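Local coordinates for protein N-acyl homoserine lactonase (Bacillus thuringiensis, PDB 4J5H) that hydrolyses the lactone ring of N-acyl homoserine lactone quorum-sensing signals, using two zinc ions in a metallo-beta-lactamase fold, at residues 106-111 against 129-134. The protein carries 1 engineered substitution. Residues are numbered along the deposited sequence; the frame is centred on the assembly and turned at random.
Sequences SSHLHW and RTEYEA. Engineered in segment 106-111: W111 (natural residue Phe). With ZN (zinc ion), chain C; 1K4 (N-decanoyl-L-homoserine), chain D.
E131 reaches off helix 129-135 to take the backbone N-H of L109, which lies between two zinc-binding histidines. The bond from L109 N to E131 OE2 is 2.9 Å and nearly straight (173°), though the N-H arrives from above the carboxylate plane, tilted 38° out of it. OE2 is also hydrogen-bonded to the hydroxyl of Y141, while OE1 is held by S174 and the backbone N of G176, so this buried carboxylate is gripped at both oxygens. CB of H108 lies 3.4 Å from E131 OE2.

Apolar packing fills in around that bond. Chi1 of E131 (-173°) extends CG away from the backbone N and lays it 3.9 Å from L109 CG, as the two side chains run past each other in opposite directions; the bend at chi2 then brings the carboxylate to L109 N. Farther out, L109 CD1 rests 4.1 Å from Y132 CA.

H108 to W111 open the HxHxDH motif of the metallo-beta-lactamase superfamily, and the loop begins after strand 103-105. H108 NE2 (2.1 Å) and H110 ND1 (2.2 Å) bind one zinc together with H173, D195 and atom O of N-decanoyl-L-homoserine, the ring-opened product.

H108 ND1 donates to S107 OG in the ring plane, and S107 in turn bonds D54. The engineered W111 donates from NE1 to the product hydroxyl OAD at 3.0 Å, in a bent bond.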
# COMPACT_ATOMS: atom_id res chain seq x y z
N SER A 106 -3.37 5.67 4.35
CA SER A 106 -2.23 5.65 3.46
C SER A 106 -1.12 4.84 4.12
O SER A 106 -0.51 5.28 5.12
CB SER A 106 -1.70 7.05 3.09
OG SER A 106 -2.61 7.76 2.27
N SER A 107 -0.81 3.66 3.59
CA SER A 107 0.33 2.90 4.12
C SER A 107 1.61 3.76 4.09
O SER A 107 2.43 3.74 5.00
CB SER A 107 0.58 1.64 3.30
OG SER A 107 0.84 1.94 1.93
N HIS A 108 1.75 4.48 2.99
CA HIS A 108 2.78 5.40 2.75
C HIS A 108 2.40 6.21 1.50
O HIS A 108 1.36 5.95 0.89
CB HIS A 108 4.14 4.70 2.65
CG HIS A 108 4.33 3.75 1.51
ND1 HIS A 108 3.47 2.71 1.20
CD2 HIS A 108 5.40 3.61 0.71
CE1 HIS A 108 4.01 1.99 0.24
NE2 HIS A 108 5.17 2.51 -0.08
N LEU A 109 3.25 7.18 1.14
CA LEU A 109 2.90 8.14 0.09
C LEU A 109 3.67 7.94 -1.22
O LEU A 109 3.71 8.84 -2.08
CB LEU A 109 3.04 9.57 0.64
CG LEU A 109 2.06 9.94 1.76
CD1 LEU A 109 2.32 11.35 2.29
CD2 LEU A 109 0.61 9.76 1.40
N HIS A 110 4.25 6.76 -1.41
CA HIS A 110 4.77 6.38 -2.71
C HIS A 110 3.68 6.43 -3.78
O HIS A 110 2.50 6.29 -3.49
CB HIS A 110 5.47 5.03 -2.67
CG HIS A 110 6.79 5.06 -1.97
ND1 HIS A 110 7.44 3.91 -1.56
CD2 HIS A 110 7.60 6.09 -1.63
CE1 HIS A 110 8.58 4.25 -0.98
NE2 HIS A 110 8.69 5.56 -0.99
N TRP A 111 4.13 6.61 -5.01
CA TRP A 111 3.29 7.04 -6.13
C TRP A 111 2.13 6.10 -6.46
O TRP A 111 1.10 6.52 -6.92
CB TRP A 111 4.18 7.32 -7.37
CG TRP A 111 4.67 6.04 -7.99
CD1 TRP A 111 5.69 5.25 -7.56
CD2 TRP A 111 4.06 5.36 -9.08
NE1 TRP A 111 5.77 4.11 -8.34
CE2 TRP A 111 4.78 4.16 -9.28
CE3 TRP A 111 2.99 5.66 -9.93
CZ2 TRP A 111 4.46 3.26 -10.29
CZ3 TRP A 111 2.68 4.76 -10.94
CH2 TRP A 111 3.41 3.56 -11.10
N ARG A 129 3.17 10.86 10.52
CA ARG A 129 3.87 12.15 10.49
C ARG A 129 5.22 12.07 9.77
O ARG A 129 5.56 12.95 8.96
CB ARG A 129 4.10 12.65 11.90
CG ARG A 129 4.76 14.02 11.95
CD ARG A 129 4.92 14.52 13.37
NE ARG A 129 3.63 14.67 14.04
CZ ARG A 129 2.80 15.71 13.90
NH1 ARG A 129 1.66 15.71 14.57
NH2 ARG A 129 3.10 16.74 13.09
N THR A 130 5.99 11.02 10.03
CA THR A 130 7.30 10.87 9.41
C THR A 130 7.18 10.69 7.90
O THR A 130 8.09 11.06 7.16
CB THR A 130 8.15 9.76 10.06
OG1 THR A 130 7.36 8.56 10.14
CG2 THR A 130 8.57 10.20 11.46
N GLU A 131 6.07 10.09 7.45
CA GLU A 131 5.86 9.92 6.02
C GLU A 131 5.46 11.23 5.36
O GLU A 131 5.99 11.58 4.31
CB GLU A 131 4.79 8.86 5.77
CG GLU A 131 4.62 8.51 4.30
CD GLU A 131 5.76 7.73 3.69
OE1 GLU A 131 6.60 7.18 4.46
OE2 GLU A 131 5.80 7.64 2.43
N TYR A 132 4.53 11.93 6.00
CA TYR A 132 4.06 13.22 5.51
C TYR A 132 5.26 14.16 5.40
O TYR A 132 5.44 14.83 4.37
CB TYR A 132 2.97 13.74 6.48
CG TYR A 132 2.44 15.08 6.13
CD1 TYR A 132 1.39 15.21 5.27
CD2 TYR A 132 3.02 16.23 6.65
CE1 TYR A 132 0.91 16.45 4.90
CE2 TYR A 132 2.57 17.47 6.29
CZ TYR A 132 1.51 17.59 5.41
OH TYR A 132 1.05 18.77 5.07
N GLU A 133 6.10 14.21 6.43
CA GLU A 133 7.27 15.10 6.42
C GLU A 133 8.25 14.74 5.32
O GLU A 133 8.78 15.64 4.63
CB GLU A 133 7.99 15.09 7.78
CG GLU A 133 7.19 15.68 8.92
CD GLU A 133 7.85 15.51 10.30
OE1 GLU A 133 7.35 16.18 11.21
OE2 GLU A 133 8.85 14.73 10.49
N ALA A 134 8.49 13.46 5.12
CA ALA A 134 9.37 12.98 4.05
C ALA A 134 8.87 13.43 2.69
O ALA A 134 9.63 13.88 1.84
CB ALA A 134 9.49 11.47 4.07
ZN ZN C . 6.65 1.91 -1.43
O 1K4 D . 6.83 1.65 -3.30
C 1K4 D . 6.31 1.23 -4.34
OXT 1K4 D . 5.23 0.54 -4.28
CA 1K4 D . 6.98 1.58 -5.66
CB 1K4 D . 7.12 0.24 -6.41
CAG 1K4 D . 7.41 0.38 -7.88
OAD 1K4 D . 6.42 1.22 -8.47
N 1K4 D . 8.34 2.11 -5.48
CAQ 1K4 D . 8.50 3.41 -5.20
OAB 1K4 D . 7.57 4.23 -5.14
CAN 1K4 D . 9.90 3.87 -4.96
CAM 1K4 D . 10.14 5.30 -5.42
CAL 1K4 D . 10.00 5.39 -6.94
CAK 1K4 D . 10.41 6.75 -7.48
CAJ 1K4 D . 9.25 7.52 -8.07
CAI 1K4 D . 9.80 8.75 -8.81
CAH 1K4 D . 9.02 10.01 -8.44
CAF 1K4 D . 9.13 11.13 -9.48
CAA 1K4 D . 10.54 11.36 -9.99